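Local coordinates for protein arylesterase (Agrobacterium tumefaciens, PDB 3DCI) that probably hydrolyses ester bonds as an arylesterase-like member of the GDSL/SGNH hydrolase family and binds zinc, at residues 25-30 against 100-105; 57-62 against 225-230. One frame throughout, in Å; residues are numbered along the deposited sequence.

Contact 1 (25-30 against 100-105)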
loop_
_atom_site.group_PDB
_atom_site.type_symbol
_atom_site.label_atom_id
_atom_site.label_comp_id
_atom_site.label_asym_id
_atom_site.label_seq_id
_atom_site.Cartn_x
_atom_site.Cartn_y
_atom_site.Cartn_z
ATOM N N THR A 25 -19.039 -22.270 -15.092
ATOM C CA THR A 25 -18.853 -20.859 -14.824
ATOM C C THR A 25 -17.458 -20.407 -15.270
ATOM O O THR A 25 -16.466 -21.101 -15.053
ATOM C CB THR A 25 -19.049 -20.536 -13.352
ATOM O OG1 THR A 25 -18.116 -21.306 -12.574
ATOM C CG2 THR A 25 -20.513 -20.826 -12.924
ATOM N N VAL A 26 -17.425 -19.216 -15.857
ATOM C CA VAL A 26 -16.280 -18.692 -16.538
ATOM C C VAL A 26 -16.052 -17.274 -16.090
ATOM O O VAL A 26 -16.980 -16.480 -16.067
ATOM C CB VAL A 26 -16.498 -18.705 -18.072
ATOM C CG1 VAL A 26 -15.321 -18.070 -18.812
ATOM C CG2 VAL A 26 -16.727 -20.147 -18.564
ATOM N N LEU A 27 -14.818 -16.970 -15.709
ATOM C CA LEU A 27 -14.422 -15.595 -15.419
ATOM C C LEU A 27 -13.731 -15.009 -16.641
ATOM O O LEU A 27 -12.775 -15.583 -17.162
ATOM C CB LEU A 27 -13.508 -15.543 -14.193
ATOM C CG LEU A 27 -12.856 -14.201 -13.853
ATOM C CD1 LEU A 27 -13.925 -13.162 -13.480
ATOM C CD2 LEU A 27 -11.831 -14.388 -12.723
ATOM N N ALA A 28 -14.241 -13.880 -17.111
ATOM C CA ALA A 28 -13.685 -13.154 -18.258
ATOM C C ALA A 28 -12.977 -11.911 -17.751
ATOM O O ALA A 28 -13.595 -10.861 -17.542
ATOM C CB ALA A 28 -14.772 -12.784 -19.248
ATOM N N PHE A 29 -11.664 -12.017 -17.610
ATOM C CA PHE A 29 -10.856 -11.035 -16.902
ATOM C C PHE A 29 -9.980 -10.250 -17.874
ATOM O O PHE A 29 -9.151 -10.822 -18.577
ATOM C CB PHE A 29 -9.986 -11.784 -15.855
ATOM C CG PHE A 29 -9.334 -10.870 -14.838
ATOM C CD1 PHE A 29 -10.088 -10.316 -13.793
ATOM C CD2 PHE A 29 -7.975 -10.592 -14.895
ATOM C CE1 PHE A 29 -9.528 -9.478 -12.870
ATOM C CE2 PHE A 29 -7.380 -9.764 -13.954
ATOM C CZ PHE A 29 -8.151 -9.194 -12.936
ATOM N N GLY A 30 -10.140 -8.931 -17.913
ATOM C CA GLY A 30 -9.395 -8.133 -18.873
ATOM C C GLY A 30 -9.390 -6.658 -18.596
ATOM O O GLY A 30 -9.645 -6.228 -17.488
HETATM N N MSE A 100 -15.709 -17.794 -7.367
HETATM C CA MSE A 100 -15.498 -19.215 -7.096
HETATM C C MSE A 100 -16.765 -19.893 -6.565
HETATM O O MSE A 100 -17.565 -19.259 -5.887
HETATM C CB MSE A 100 -14.381 -19.416 -6.082
HETATM C CG MSE A 100 -14.687 -18.909 -4.685
HETATM SE SE MSE A 100 -13.096 -19.024 -3.585
HETATM C CE MSE A 100 -13.770 -18.296 -1.914
ATOM N N PRO A 101 -16.939 -21.187 -6.847
ATOM C CA PRO A 101 -16.101 -22.018 -7.699
ATOM C C PRO A 101 -16.244 -21.725 -9.205
ATOM O O PRO A 101 -17.342 -21.534 -9.724
ATOM C CB PRO A 101 -16.548 -23.441 -7.350
ATOM C CG PRO A 101 -17.988 -23.313 -7.024
ATOM C CD PRO A 101 -18.029 -21.970 -6.234
ATOM N N LEU A 102 -15.112 -21.707 -9.887
ATOM C CA LEU A 102 -15.026 -21.363 -11.296
ATOM C C LEU A 102 -14.484 -22.571 -12.066
ATOM O O LEU A 102 -13.580 -23.264 -11.602
ATOM C CB LEU A 102 -14.081 -20.196 -11.469
ATOM C CG LEU A 102 -14.649 -18.820 -11.154
ATOM C CD1 LEU A 102 -13.486 -17.871 -10.881
ATOM C CD2 LEU A 102 -15.583 -18.361 -12.311
ATOM N N ASP A 103 -15.003 -22.801 -13.263
ATOM C CA ASP A 103 -14.480 -23.891 -14.074
ATOM C C ASP A 103 -13.338 -23.428 -14.973
ATOM O O ASP A 103 -12.457 -24.212 -15.304
ATOM C CB ASP A 103 -15.597 -24.493 -14.891
ATOM C CG ASP A 103 -16.691 -25.035 -14.034
ATOM O OD1 ASP A 103 -16.439 -26.036 -13.353
ATOM O OD2 ASP A 103 -17.797 -24.467 -14.046
ATOM N N LEU A 104 -13.380 -22.155 -15.373
ATOM C CA LEU A 104 -12.421 -21.576 -16.301
ATOM C C LEU A 104 -12.212 -20.087 -16.021
ATOM O O LEU A 104 -13.152 -19.352 -15.775
ATOM C CB LEU A 104 -12.897 -21.749 -17.746
ATOM C CG LEU A 104 -12.089 -21.129 -18.916
ATOM C CD1 LEU A 104 -10.715 -21.800 -19.058
ATOM C CD2 LEU A 104 -12.886 -21.266 -20.239
ATOM N N VAL A 105 -10.961 -19.669 -16.081
ATOM C CA VAL A 105 -10.612 -18.287 -16.086
ATOM C C VAL A 105 -10.025 -17.981 -17.460
ATOM O O VAL A 105 -9.143 -18.703 -17.946
ATOM C CB VAL A 105 -9.569 -17.943 -14.977
ATOM C CG1 VAL A 105 -9.064 -16.482 -15.109
ATOM C CG2 VAL A 105 -10.140 -18.269 -13.583
#
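The carboxylate of Asp103 meets the backbone of Thr25 through OD2, whose anti lone pair takes the N-H, with Asp103 OD2 and Thr25 N 2.7 Å apart. The carbonyl of Thr25 receives two N-H groups: that of Leu104 lies in the carbonyl plane, on a long bond of 3.3 Å from Leu104 N to Thr25 O, while that of Asp103 is tilted 20° from it, with Asp103 N 2.9 Å from Thr25 O. In the plane of the Pro101 carbonyl, on a lone pair, sits the Thr25 hydroxyl, which donates to it (OG1 to Pro101 O, 3.0 Å). OG1 reaches this oxygen because it stands between its own backbone N and carbonyl carbon (chi1 59°). Four bonds thus centre on Thr25, holding the loop after the cis Met100-Pro101 peptide against the strand. Further on, Leu27 N donates to Leu104 O at 2.9 Å, a nearly straight bond (165°). On the sheet face of Leu27 and Val105, both methyls of Leu102 press against Leu27 CB (CD2 at 4.0 Å), and helix 88-99 covers Leu27 with Leu92 and Ala95. Val26 and Leu104 occupy the other face. These are neighbouring parallel strands of the central sheet, in the alpha/beta/alpha fold characteristic of SGNH hydrolases.

Contact 2 (57-62 against 225-230). With ZN (zinc ion), chain D.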
loop_
_atom_site.group_PDB
_atom_site.type_symbol
_atom_site.label_atom_id
_atom_site.label_comp_id
_atom_site.label_asym_id
_atom_site.label_seq_id
_atom_site.Cartn_x
_atom_site.Cartn_y
_atom_site.Cartn_z
ATOM N N ALA A 57 -23.594 -15.991 -24.848
ATOM C CA ALA A 57 -24.689 -16.260 -25.802
ATOM C C ALA A 57 -24.332 -17.405 -26.767
ATOM O O ALA A 57 -25.159 -18.255 -27.059
ATOM C CB ALA A 57 -25.029 -14.994 -26.583
ATOM N N GLU A 58 -23.086 -17.435 -27.230
ATOM C CA GLU A 58 -22.616 -18.499 -28.115
ATOM C C GLU A 58 -22.631 -19.859 -27.455
ATOM O O GLU A 58 -22.937 -20.851 -28.101
ATOM C CB GLU A 58 -21.190 -18.238 -28.581
ATOM C CG GLU A 58 -20.997 -16.964 -29.366
ATOM C CD GLU A 58 -21.801 -16.899 -30.610
ATOM O OE1 GLU A 58 -21.959 -17.961 -31.257
ATOM O OE2 GLU A 58 -22.282 -15.779 -30.934
ATOM N N LEU A 59 -22.295 -19.913 -26.173
ATOM C CA LEU A 59 -22.264 -21.176 -25.446
ATOM C C LEU A 59 -23.665 -21.660 -25.095
ATOM O O LEU A 59 -23.844 -22.773 -24.612
ATOM C CB LEU A 59 -21.390 -21.047 -24.196
ATOM C CG LEU A 59 -19.907 -20.833 -24.532
ATOM C CD1 LEU A 59 -19.083 -20.450 -23.297
ATOM C CD2 LEU A 59 -19.332 -22.059 -25.219
ATOM N N ALA A 60 -24.652 -20.799 -25.295
ATOM C CA ALA A 60 -26.045 -21.208 -25.390
ATOM C C ALA A 60 -26.538 -22.007 -24.170
ATOM O O ALA A 60 -27.152 -23.057 -24.318
ATOM C CB ALA A 60 -26.247 -22.010 -26.673
ATOM N N GLY A 61 -26.255 -21.506 -22.970
ATOM C CA GLY A 61 -26.769 -22.116 -21.735
ATOM C C GLY A 61 -25.822 -23.097 -21.070
ATOM O O GLY A 61 -26.065 -23.532 -19.954
ATOM N N LYS A 62 -24.749 -23.453 -21.761
ATOM C CA LYS A 62 -23.705 -24.294 -21.206
ATOM C C LYS A 62 -22.954 -23.597 -20.055
ATOM O O LYS A 62 -22.681 -24.223 -19.025
ATOM C CB LYS A 62 -22.704 -24.677 -22.308
ATOM C CG LYS A 62 -21.391 -25.310 -21.813
ATOM C CD LYS A 62 -20.510 -25.773 -22.990
ATOM C CE LYS A 62 -19.512 -26.870 -22.571
ATOM N NZ LYS A 62 -19.424 -27.935 -23.628
ATOM N N PRO A 225 -12.522 -22.794 -28.539
ATOM C CA PRO A 225 -11.623 -23.270 -27.515
ATOM C C PRO A 225 -12.331 -23.464 -26.170
ATOM O O PRO A 225 -12.036 -24.423 -25.472
ATOM C CB PRO A 225 -10.550 -22.176 -27.440
ATOM C CG PRO A 225 -11.160 -20.983 -28.072
ATOM C CD PRO A 225 -12.074 -21.510 -29.107
ATOM N N VAL A 226 -13.263 -22.581 -25.822
ATOM C CA VAL A 226 -13.938 -22.663 -24.516
ATOM C C VAL A 226 -14.729 -23.983 -24.416
ATOM O O VAL A 226 -14.689 -24.640 -23.378
ATOM C CB VAL A 226 -14.751 -21.406 -24.194
ATOM C CG1 VAL A 226 -15.586 -21.612 -22.952
ATOM C CG2 VAL A 226 -13.801 -20.192 -23.981
ATOM N N ARG A 227 -15.361 -24.417 -25.509
ATOM C CA ARG A 227 -15.917 -25.789 -25.588
ATOM C C ARG A 227 -14.882 -26.926 -25.471
ATOM O O ARG A 227 -15.136 -27.917 -24.775
ATOM C CB ARG A 227 -16.719 -25.977 -26.885
ATOM C CG ARG A 227 -17.995 -25.161 -26.960
ATOM C CD ARG A 227 -19.063 -25.745 -27.922
ATOM N NE ARG A 227 -20.001 -24.684 -28.310
ATOM C CZ ARG A 227 -19.804 -23.820 -29.310
ATOM N NH1 ARG A 227 -18.713 -23.875 -30.074
ATOM N NH2 ARG A 227 -20.714 -22.890 -29.556
ATOM N N ASP A 228 -13.741 -26.834 -26.164
ATOM C CA ASP A 228 -12.688 -27.868 -26.031
ATOM C C ASP A 228 -12.248 -27.946 -24.568
ATOM O O ASP A 228 -11.986 -29.038 -24.069
ATOM C CB ASP A 228 -11.441 -27.627 -26.953
ATOM C CG ASP A 228 -10.145 -28.456 -26.508
ATOM O OD1 ASP A 228 -9.794 -29.459 -27.117
ATOM O OD2 ASP A 228 -9.457 -28.079 -25.540
ATOM N N ILE A 229 -12.154 -26.797 -23.905
ATOM C CA ILE A 229 -11.612 -26.740 -22.544
ATOM C C ILE A 229 -12.625 -27.262 -21.516
ATOM O O ILE A 229 -12.270 -28.095 -20.679
ATOM C CB ILE A 229 -11.167 -25.303 -22.166
ATOM C CG1 ILE A 229 -10.014 -24.856 -23.065
ATOM C CG2 ILE A 229 -10.787 -25.207 -20.656
ATOM C CD1 ILE A 229 -9.724 -23.308 -23.021
ATOM N N LEU A 230 -13.867 -26.764 -21.585
ATOM C CA LEU A 230 -14.902 -27.097 -20.597
ATOM C C LEU A 230 -15.409 -28.533 -20.686
ATOM O O LEU A 230 -15.589 -29.055 -21.793
ATOM C CB LEU A 230 -16.084 -26.141 -20.713
ATOM C CG LEU A 230 -15.840 -24.703 -20.265
ATOM C CD1 LEU A 230 -17.081 -23.874 -20.531
ATOM C CD2 LEU A 230 -15.444 -24.630 -18.787
HETATM ZN ZN ZN D . -7.378 -28.102 -25.848
#
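Leu59 and Val226 meet with their side chains crossing at about a right angle, Leu59 CD1 lying 3.7 Å from Val226 CG1. The second methyl of Leu59 serves another neighbour: CD2 packs 3.8 Å from Arg227 CG and also lies over one face of the guanidinium, the two side chains running past each other in opposite directions. Extended from CG to NE, the arginine chain carries its head across to the end of helix 51-59. There NH2 makes a weak hydrogen bond to the backbone carbonyl of Glu58 (NH2 to Glu58 O 3.3 Å, 133° at the hydrogen), the oxygen lying at the guanidinium edge near its plane. The Glu58 carboxylate is not in contact, its OE1 5.4 Å from Arg227 NH2, though the opposite charges may still attract. At the close of the type I' turn from Leu59 to Lys62, the lysine reaches back antiparallel to Leu230, with Lys62 CE 4.0 Å from Leu230 CB. On another side of helix 212-229, Asp228 OD2 binds the zinc ion at 2.1 Å, together with His192. The C-terminal parts of helices 51-59 and 212-229 thus pack together on one face of the parallel sheet of this alpha/beta/alpha fold, beside a zinc site.

How the contacts relate
The two contacts have centres 12 Å apart and meet directly: Leu104 of contact 1 packs on Val226, Ile229 and Leu230 of contact 2, and Asp103 also touches Leu230. Contact 1 joins adjacent strands 24-30 and 104-108 inside the parallel sheet; contact 2 joins helices 51-59 and 212-229, which lie over the sheet face bearing Val26 and Leu104. Their segments alternate along the chain, in the order 25-30, 57-62, 100-105, 225-230, so the last helix returns to close against early elements. Lys62, just before strand 63-69, is hydrogen-bonded through its backbone to Lys24, tying the turn to the sheet. The last helix turns one side to the sheet, while Asp228 faces the zinc beside strand 192-195.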